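Local coordinates for putative aldo/keto reductase (Salmonella enterica subsp. enterica serovar Typhimurium, PDB 4R9O), which probably acts as an NADP-dependent oxidoreductase of the aldo/keto reductase family, built on a TIM barrel, at residues C[21-25]-C[40-44]; C[4-8]-C[46-50]; C[247-252]-C[277-283]. One frame throughout, in Å; residues are numbered along the deposited sequence.

The three contacts sample different layers of one TIM barrel. Contact 1 is fully buried, joining the barrel strand 16-23 to helix 34-46 through aromatic, sulfur and phenol-imidazole chemistry. Contact 2 is only partly buried and works mainly through backbone groups, an arginine and a water, holding the N-terminal segment on the loop that leads from that same helix to strand 51-53. The two touch where His44 ND1 reaches Val49 O. Contact 3 lies farther from the chain's centre yet is largely buried; it packs alanines and leucines between helix 245-254 and the connection after helix 269-276. It meets contact 2 where Glu279 OE2 accepts a hydrogen bond from Gln6 N, but stays clear of contact 1.

Contact 1 of 3, residues C[21-25]-C[40-44]; sequences VMGYW and FIEEH
Behind one strand of the TIM barrel, Met22 and Tyr24, at the end of strand 16-23 and just beyond it, meet Phe40, Ile41 and His44 of the outer helix 34-46. The phenol and the imidazole approach from opposite directions: Tyr24 OH arrives at the edge of the His44 ring, in its plane, and makes a 3.0 Å hydrogen bond with NE2. This bond borders the probable active site of the barrel: the Tyr24 side chain is about 6 Å from that of Tyr58, the likely proton donor. Because ND1 is hydrogen-bonded to Val49 O, both imidazole nitrogens are engaged and the ring's rotation is fixed. Histidine suits this buried place, since it can satisfy a phenol and a carbonyl at once. Its faces are filled too, by Ile41 O over the centre of one and by Met22 CB on the opposite one, 4.2 Å from the centroid in a CH-pi contact. Beyond CB the flexible methionine chain bends (chi2 65°), bringing SD to 3.8 Å from Phe40 CZ in a Met-aromatic contact at the ring edge. Phe40 slides past Tyr24, with CE2 4.1 Å from Tyr24 CE1, while Ile41 CG1 lies 3.5 Å from Tyr24 OH.

Contact 2 of 3, residues C[4-8]-C[46-50]; sequences MVQRV and DLGVT
The flat guanidinium of Arg7 meets its partners at the edge: Thr50 OG1 and a bridging water both lie near its plane. Arg7 opens strand 7-9, which pairs antiparallel with strand 16-23 in an N-terminal hairpin that, as in other aldo/keto reductases, probably closes the bottom of the barrel. Arg7 NH2 gives Thr50 OG1 a 2.7 Å hydrogen bond, with the hydroxyl 10° out of the guanidinium plane, and a weak second bond comes from NH1. The two side chains cross at about a right angle. An arginine fits here because its several N-H groups fan out in one plane: NE forms a salt bridge with Glu16, while the hydroxyl of Thr50 is also bonded to Gln82 NE2. The opposing loop begins with a Schellman motif that ends helix 34-46, and Gly48 takes its positive phi (101°). Glycine suits the place: its backbone angles and the close approach of Val5 N leave no room for a side chain. Val5 N donates to Leu47 O at 3.1 Å, in the carbonyl plane. Beside that bond Met4 passes over the helix end, its SD 3.1 Å from Asp46 O. On the buried side Val5 CG2, turned back beside its own backbone N, meets Val49 CG2 at 4.0 Å; both valines also touch Leu276 of helix 269-276, and compact branched side chains suit this apolar place. The water completes the join, donating to Val5 O and, at 2.6 Å, to Gly48 O, and accepting from Arg7 NH2 at 3.1 Å.

Contact 3 of 3, residues C[247-252]-C[277-283]; sequences QVVYAW and EAETLSL
Leu281 leans its side chain on Gln247 and Ala251 of helix 245-254. CB comes 4.0 Å from Ala251 CB; beyond the branch at CG, CD2 presses inward, 3.9 Å from that same methyl and 3.5 Å from Gln247 O. The carbonyl is already bonded to Ala251 N within the helix, so the leucine methyl can rest on it without burying an unsatisfied acceptor. CD1, the other branch, turns toward the amide end of Gln247; the two side chains as a whole cross at about a right angle. The small residues let the two backbones come close: Ala278 CB rests against the helix, touching Gln247 O and Tyr250 CB, 3.6 Å from the latter. Farther along, Leu283 has CG anti to its own N (chi1 -160°), and this carries CD2 to 3.5 Å from Trp252 CA and 4.0 Å from Trp252 CB. The 3-10 turn that presents Ala278 and leads into Leu281 is closed by Thr280, whose N and OG1 both reach Glu277 O from the same face of its plane, OG1 at 3.0 Å. Leu240 and Trp288 also touch Leu283, while Tyr250 leads inward toward strand 261-264. The contact thus lies in the outer helical layer of this TIM barrel, where the chain passes from helix 269-276 to the C-terminal helix 285-296.

Contact 1 of 3, residues C[21-25]-C[40-44]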
loop_
_atom_site.group_PDB
_atom_site.type_symbol
_atom_site.label_atom_id
_atom_site.label_comp_id
_atom_site.label_asym_id
_atom_site.label_seq_id
_atom_site.Cartn_x
_atom_site.Cartn_y
_atom_site.Cartn_z
ATOM N N VAL C 21 -27.551 -13.843 -16.697
ATOM C CA VAL C 21 -28.369 -14.071 -15.507
ATOM C C VAL C 21 -29.134 -12.813 -15.108
ATOM O O VAL C 21 -28.551 -11.731 -15.013
ATOM C CB VAL C 21 -27.482 -14.539 -14.329
ATOM C CG1 VAL C 21 -28.290 -14.636 -13.030
ATOM C CG2 VAL C 21 -26.826 -15.875 -14.665
ATOM N N MET C 22 -30.443 -12.932 -14.890
ATOM C CA MET C 22 -31.208 -11.779 -14.404
ATOM C C MET C 22 -31.088 -11.662 -12.886
ATOM O O MET C 22 -31.527 -12.549 -12.155
ATOM C CB MET C 22 -32.683 -11.877 -14.808
ATOM C CG MET C 22 -33.480 -10.617 -14.486
ATOM S SD MET C 22 -32.912 -9.189 -15.443
ATOM C CE MET C 22 -32.899 -7.913 -14.189
ATOM N N GLY C 23 -30.494 -10.567 -12.418
ATOM C CA GLY C 23 -30.315 -10.330 -10.988
ATOM C C GLY C 23 -31.438 -9.477 -10.399
ATOM O O GLY C 23 -31.851 -8.478 -10.989
ATOM N N TYR C 24 -31.927 -9.864 -9.225
ATOM C CA TYR C 24 -33.086 -9.204 -8.644
ATOM C C TYR C 24 -32.791 -8.451 -7.342
ATOM O O TYR C 24 -33.704 -8.172 -6.564
ATOM C CB TYR C 24 -34.201 -10.235 -8.424
ATOM C CG TYR C 24 -34.959 -10.542 -9.700
ATOM C CD1 TYR C 24 -35.980 -9.700 -10.140
ATOM C CD2 TYR C 24 -34.649 -11.656 -10.477
ATOM C CE1 TYR C 24 -36.672 -9.958 -11.312
ATOM C CE2 TYR C 24 -35.343 -11.924 -11.661
ATOM C CZ TYR C 24 -36.353 -11.074 -12.070
ATOM O OH TYR C 24 -37.059 -11.328 -13.231
ATOM N N TRP C 25 -31.533 -8.073 -7.124
ATOM C CA TRP C 25 -31.192 -7.386 -5.885
ATOM C C TRP C 25 -31.813 -5.993 -5.796
ATOM O O TRP C 25 -32.018 -5.492 -4.694
ATOM C CB TRP C 25 -29.664 -7.321 -5.705
ATOM C CG TRP C 25 -28.943 -6.183 -6.378
ATOM C CD1 TRP C 25 -28.570 -4.993 -5.807
ATOM C CD2 TRP C 25 -28.479 -6.139 -7.731
ATOM N NE1 TRP C 25 -27.914 -4.209 -6.728
ATOM C CE2 TRP C 25 -27.842 -4.891 -7.915
ATOM C CE3 TRP C 25 -28.536 -7.032 -8.804
ATOM C CZ2 TRP C 25 -27.272 -4.513 -9.134
ATOM C CZ3 TRP C 25 -27.964 -6.657 -10.012
ATOM C CH2 TRP C 25 -27.339 -5.407 -10.167
ATOM N N PHE C 40 -42.469 -9.078 -16.844
ATOM C CA PHE C 40 -41.023 -8.884 -16.982
ATOM C C PHE C 40 -40.269 -10.216 -17.013
ATOM O O PHE C 40 -39.365 -10.408 -17.826
ATOM C CB PHE C 40 -40.484 -8.003 -15.843
ATOM C CG PHE C 40 -38.998 -7.791 -15.896
ATOM C CD1 PHE C 40 -38.441 -6.945 -16.842
ATOM C CD2 PHE C 40 -38.156 -8.441 -15.003
ATOM C CE1 PHE C 40 -37.075 -6.750 -16.902
ATOM C CE2 PHE C 40 -36.783 -8.259 -15.057
ATOM C CZ PHE C 40 -36.236 -7.415 -16.000
ATOM N N ILE C 41 -40.638 -11.124 -16.116
ATOM C CA ILE C 41 -40.081 -12.472 -16.097
ATOM C C ILE C 41 -40.355 -13.176 -17.422
ATOM O O ILE C 41 -39.443 -13.707 -18.048
ATOM C CB ILE C 41 -40.663 -13.310 -14.934
ATOM C CG1 ILE C 41 -40.215 -12.736 -13.585
ATOM C CG2 ILE C 41 -40.242 -14.774 -15.062
ATOM C CD1 ILE C 41 -40.932 -13.335 -12.393
ATOM N N GLU C 42 -41.617 -13.164 -17.854
ATOM C CA GLU C 42 -41.993 -13.766 -19.130
ATOM C C GLU C 42 -41.206 -13.172 -20.291
ATOM O O GLU C 42 -40.886 -13.872 -21.249
ATOM C CB GLU C 42 -43.499 -13.596 -19.383
ATOM C CG GLU C 42 -44.361 -14.461 -18.495
ATOM C CD GLU C 42 -45.836 -14.274 -18.762
ATOM O OE1 GLU C 42 -46.200 -13.263 -19.398
ATOM O OE2 GLU C 42 -46.627 -15.139 -18.333
ATOM N N GLU C 43 -40.895 -11.881 -20.211
ATOM C CA GLU C 43 -40.187 -11.211 -21.296
ATOM C C GLU C 43 -38.709 -11.603 -21.362
ATOM O O GLU C 43 -38.159 -11.749 -22.457
ATOM C CB GLU C 43 -40.332 -9.689 -21.177
ATOM C CG GLU C 43 -41.566 -9.153 -21.923
ATOM C CD GLU C 43 -41.906 -7.709 -21.590
ATOM O OE1 GLU C 43 -41.405 -7.195 -20.571
ATOM O OE2 GLU C 43 -42.684 -7.090 -22.348
ATOM N N HIS C 44 -38.046 -11.783 -20.220
ATOM C CA HIS C 44 -36.640 -12.154 -20.318
ATOM C C HIS C 44 -36.536 -13.663 -20.558
ATOM O O HIS C 44 -35.581 -14.136 -21.181
ATOM C CB HIS C 44 -35.815 -11.661 -19.098
ATOM C CG HIS C 44 -36.056 -12.375 -17.796
ATOM N ND1 HIS C 44 -35.809 -13.718 -17.612
ATOM C CD2 HIS C 44 -36.422 -11.893 -16.582
ATOM C CE1 HIS C 44 -36.056 -14.042 -16.354
ATOM N NE2 HIS C 44 -36.424 -12.951 -15.706
#

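Contact 2 of 3, residues C[4-8]-C[46-50]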
loop_
_atom_site.group_PDB
_atom_site.type_symbol
_atom_site.label_atom_id
_atom_site.label_comp_id
_atom_site.label_asym_id
_atom_site.label_seq_id
_atom_site.Cartn_x
_atom_site.Cartn_y
_atom_site.Cartn_z
ATOM N N MET C 4 -31.714 -16.438 -29.248
ATOM C CA MET C 4 -31.842 -16.407 -27.795
ATOM C C MET C 4 -30.533 -16.730 -27.072
ATOM O O MET C 4 -29.602 -17.273 -27.657
ATOM C CB MET C 4 -32.923 -17.381 -27.335
ATOM C CG MET C 4 -34.336 -16.994 -27.748
ATOM S SD MET C 4 -35.556 -17.979 -26.862
ATOM C CE MET C 4 -34.703 -19.551 -26.722
ATOM N N VAL C 5 -30.486 -16.400 -25.786
ATOM C CA VAL C 5 -29.288 -16.588 -24.983
ATOM C C VAL C 5 -28.850 -18.045 -24.914
ATOM O O VAL C 5 -29.653 -18.929 -24.615
ATOM C CB VAL C 5 -29.501 -16.062 -23.560
ATOM C CG1 VAL C 5 -28.227 -16.202 -22.737
ATOM C CG2 VAL C 5 -29.928 -14.624 -23.616
ATOM N N GLN C 6 -27.570 -18.279 -25.204
ATOM C CA GLN C 6 -26.974 -19.607 -25.128
ATOM C C GLN C 6 -27.147 -20.215 -23.730
ATOM O O GLN C 6 -27.222 -19.492 -22.729
ATOM C CB GLN C 6 -25.489 -19.532 -25.497
ATOM C CG GLN C 6 -24.778 -20.873 -25.539
ATOM C CD GLN C 6 -23.266 -20.729 -25.539
ATOM O OE1 GLN C 6 -22.735 -19.624 -25.678
ATOM N NE2 GLN C 6 -22.564 -21.850 -25.380
ATOM N N ARG C 7 -27.226 -21.540 -23.662
ATOM C CA ARG C 7 -27.261 -22.226 -22.380
ATOM C C ARG C 7 -25.889 -22.824 -22.113
ATOM O O ARG C 7 -25.185 -23.210 -23.045
ATOM C CB ARG C 7 -28.341 -23.301 -22.362
ATOM C CG ARG C 7 -29.706 -22.769 -22.754
ATOM C CD ARG C 7 -30.822 -23.675 -22.277
ATOM N NE ARG C 7 -30.774 -23.907 -20.834
ATOM C CZ ARG C 7 -31.093 -22.999 -19.916
ATOM N NH1 ARG C 7 -31.022 -23.308 -18.628
ATOM N NH2 ARG C 7 -31.466 -21.780 -20.280
ATOM N N VAL C 8 -25.495 -22.881 -20.844
ATOM C CA VAL C 8 -24.143 -23.291 -20.502
ATOM C C VAL C 8 -24.143 -24.174 -19.263
ATOM O O VAL C 8 -24.920 -23.960 -18.336
ATOM C CB VAL C 8 -23.218 -22.062 -20.272
ATOM C CG1 VAL C 8 -22.995 -21.292 -21.569
ATOM C CG2 VAL C 8 -23.782 -21.145 -19.204
ATOM N N ASP C 46 -38.529 -15.244 -22.613
ATOM C CA ASP C 46 -38.657 -15.276 -24.067
ATOM C C ASP C 46 -37.343 -15.022 -24.782
ATOM O O ASP C 46 -37.108 -15.548 -25.867
ATOM C CB ASP C 46 -39.679 -14.238 -24.529
ATOM C CG ASP C 46 -41.099 -14.747 -24.458
ATOM O OD1 ASP C 46 -41.303 -15.957 -24.701
ATOM O OD2 ASP C 46 -42.009 -13.937 -24.169
ATOM N N LEU C 47 -36.494 -14.196 -24.182
ATOM C CA LEU C 47 -35.193 -13.893 -24.762
ATOM C C LEU C 47 -34.161 -14.974 -24.434
ATOM O O LEU C 47 -33.043 -14.940 -24.948
ATOM C CB LEU C 47 -34.695 -12.530 -24.275
ATOM C CG LEU C 47 -35.644 -11.352 -24.514
ATOM C CD1 LEU C 47 -35.017 -10.038 -24.061
ATOM C CD2 LEU C 47 -36.081 -11.284 -25.973
ATOM N N GLY C 48 -34.536 -15.927 -23.583
ATOM C CA GLY C 48 -33.647 -17.027 -23.239
ATOM C C GLY C 48 -32.952 -16.889 -21.894
ATOM O O GLY C 48 -32.104 -17.707 -21.538
ATOM N N VAL C 49 -33.306 -15.854 -21.139
ATOM C CA VAL C 49 -32.742 -15.667 -19.805
ATOM C C VAL C 49 -33.552 -16.462 -18.779
ATOM O O VAL C 49 -34.617 -16.022 -18.345
ATOM C CB VAL C 49 -32.713 -14.181 -19.404
ATOM C CG1 VAL C 49 -32.083 -14.016 -18.016
ATOM C CG2 VAL C 49 -31.966 -13.365 -20.452
ATOM N N THR C 50 -33.048 -17.634 -18.403
ATOM C CA THR C 50 -33.779 -18.520 -17.505
ATOM C C THR C 50 -33.249 -18.533 -16.068
ATOM O O THR C 50 -33.975 -18.881 -15.135
ATOM C CB THR C 50 -33.772 -19.963 -18.046
ATOM O OG1 THR C 50 -32.423 -20.438 -18.125
ATOM C CG2 THR C 50 -34.425 -20.018 -19.436
HETATM O O HOH W 1 -31.303 -19.870 -22.673
#

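Contact 3 of 3, residues C[247-252]-C[277-283]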
loop_
_atom_site.group_PDB
_atom_site.type_symbol
_atom_site.label_atom_id
_atom_site.label_comp_id
_atom_site.label_asym_id
_atom_site.label_seq_id
_atom_site.Cartn_x
_atom_site.Cartn_y
_atom_site.Cartn_z
ATOM N N GLN C 247 -23.095 -3.033 -24.247
ATOM C CA GLN C 247 -22.745 -4.182 -25.073
ATOM C C GLN C 247 -21.254 -4.429 -25.105
ATOM O O GLN C 247 -20.807 -5.571 -25.070
ATOM C CB GLN C 247 -23.246 -3.986 -26.495
ATOM C CG GLN C 247 -24.689 -4.263 -26.623
ATOM C CD GLN C 247 -25.255 -3.764 -27.920
ATOM O OE1 GLN C 247 -26.404 -3.333 -27.976
ATOM N NE2 GLN C 247 -24.449 -3.816 -28.979
ATOM N N VAL C 248 -20.493 -3.348 -25.207
ATOM C CA VAL C 248 -19.041 -3.448 -25.273
ATOM C C VAL C 248 -18.497 -3.991 -23.949
ATOM O O VAL C 248 -17.698 -4.917 -23.942
ATOM C CB VAL C 248 -18.399 -2.085 -25.607
ATOM C CG1 VAL C 248 -16.871 -2.202 -25.662
ATOM C CG2 VAL C 248 -18.950 -1.560 -26.934
ATOM N N VAL C 249 -18.957 -3.435 -22.833
ATOM C CA VAL C 249 -18.522 -3.900 -21.514
ATOM C C VAL C 249 -18.872 -5.376 -21.290
ATOM O O VAL C 249 -18.037 -6.147 -20.831
ATOM C CB VAL C 249 -19.144 -3.060 -20.385
ATOM C CG1 VAL C 249 -18.810 -3.660 -19.017
ATOM C CG2 VAL C 249 -18.677 -1.612 -20.483
ATOM N N TYR C 250 -20.101 -5.777 -21.608
ATOM C CA TYR C 250 -20.484 -7.187 -21.459
ATOM C C TYR C 250 -19.606 -8.097 -22.335
ATOM O O TYR C 250 -19.200 -9.184 -21.912
ATOM C CB TYR C 250 -21.970 -7.388 -21.797
ATOM C CG TYR C 250 -22.921 -6.876 -20.724
ATOM C CD1 TYR C 250 -22.719 -7.179 -19.381
ATOM C CD2 TYR C 250 -24.013 -6.084 -21.057
ATOM C CE1 TYR C 250 -23.591 -6.704 -18.396
ATOM C CE2 TYR C 250 -24.882 -5.602 -20.089
ATOM C CZ TYR C 250 -24.670 -5.914 -18.762
ATOM O OH TYR C 250 -25.544 -5.431 -17.813
ATOM N N ALA C 251 -19.323 -7.647 -23.556
ATOM C CA ALA C 251 -18.498 -8.406 -24.490
ATOM C C ALA C 251 -17.093 -8.567 -23.920
ATOM O O ALA C 251 -16.469 -9.618 -24.054
ATOM C CB ALA C 251 -18.460 -7.717 -25.859
ATOM N N TRP C 252 -16.623 -7.519 -23.250
ATOM C CA TRP C 252 -15.306 -7.495 -22.622
ATOM C C TRP C 252 -15.187 -8.553 -21.526
ATOM O O TRP C 252 -14.156 -9.221 -21.390
ATOM C CB TRP C 252 -15.042 -6.101 -22.046
ATOM C CG TRP C 252 -13.666 -5.883 -21.481
ATOM C CD1 TRP C 252 -12.582 -5.382 -22.142
ATOM C CD2 TRP C 252 -13.233 -6.136 -20.135
ATOM N NE1 TRP C 252 -11.498 -5.321 -21.300
ATOM C CE2 TRP C 252 -11.871 -5.778 -20.060
ATOM C CE3 TRP C 252 -13.861 -6.653 -18.992
ATOM C CZ2 TRP C 252 -11.126 -5.901 -18.886
ATOM C CZ3 TRP C 252 -13.117 -6.777 -17.818
ATOM C CH2 TRP C 252 -11.762 -6.405 -17.780
ATOM N N GLU C 277 -27.214 -8.764 -26.805
ATOM C CA GLU C 277 -26.580 -8.559 -28.102
ATOM C C GLU C 277 -25.049 -8.646 -28.028
ATOM O O GLU C 277 -24.379 -8.732 -29.059
ATOM C CB GLU C 277 -27.005 -7.208 -28.686
ATOM C CG GLU C 277 -28.497 -7.127 -29.006
ATOM C CD GLU C 277 -28.905 -5.800 -29.624
ATOM O OE1 GLU C 277 -30.099 -5.646 -29.962
ATOM O OE2 GLU C 277 -28.038 -4.913 -29.769
ATOM N N ALA C 278 -24.495 -8.632 -26.816
ATOM C CA ALA C 278 -23.048 -8.742 -26.649
ATOM C C ALA C 278 -22.516 -10.102 -27.102
ATOM O O ALA C 278 -21.362 -10.206 -27.510
ATOM C CB ALA C 278 -22.655 -8.476 -25.204
ATOM N N GLU C 279 -23.357 -11.133 -27.040
ATOM C CA GLU C 279 -22.980 -12.479 -27.486
ATOM C C GLU C 279 -22.477 -12.523 -28.935
ATOM O O GLU C 279 -21.726 -13.430 -29.300
ATOM C CB GLU C 279 -24.162 -13.453 -27.340
ATOM C CG GLU C 279 -24.410 -13.960 -25.915
ATOM C CD GLU C 279 -24.873 -15.421 -25.861
ATOM O OE1 GLU C 279 -24.146 -16.307 -26.368
ATOM O OE2 GLU C 279 -25.961 -15.684 -25.304
ATOM N N THR C 280 -22.889 -11.557 -29.755
ATOM C CA THR C 280 -22.538 -11.564 -31.178
ATOM C C THR C 280 -21.424 -10.571 -31.549
ATOM O O THR C 280 -21.051 -10.453 -32.717
ATOM C CB THR C 280 -23.775 -11.262 -32.051
ATOM O OG1 THR C 280 -24.246 -9.933 -31.783
ATOM C CG2 THR C 280 -24.884 -12.261 -31.762
ATOM N N LEU C 281 -20.901 -9.865 -30.551
ATOM C CA LEU C 281 -19.865 -8.858 -30.759
ATOM C C LEU C 281 -18.464 -9.467 -30.902
ATOM O O LEU C 281 -18.062 -10.315 -30.103
ATOM C CB LEU C 281 -19.870 -7.860 -29.600
ATOM C CG LEU C 281 -20.421 -6.461 -29.858
ATOM C CD1 LEU C 281 -21.833 -6.530 -30.403
ATOM C CD2 LEU C 281 -20.375 -5.636 -28.576
ATOM N N SER C 282 -17.726 -9.007 -31.910
ATOM C CA SER C 282 -16.377 -9.497 -32.192
ATOM C C SER C 282 -15.308 -8.617 -31.550
ATOM O O SER C 282 -14.635 -7.855 -32.237
ATOM C CB SER C 282 -16.135 -9.558 -33.706
ATOM O OG SER C 282 -17.220 -10.163 -34.380
ATOM N N LEU C 283 -15.154 -8.710 -30.237
ATOM C CA LEU C 283 -14.139 -7.912 -29.558
ATOM C C LEU C 283 -12.755 -8.508 -29.817
ATOM O O LEU C 283 -12.496 -9.650 -29.447
ATOM C CB LEU C 283 -14.422 -7.840 -28.052
ATOM C CG LEU C 283 -13.762 -6.704 -27.265
ATOM C CD1 LEU C 283 -14.321 -5.359 -27.675
ATOM C CD2 LEU C 283 -13.952 -6.913 -25.780
#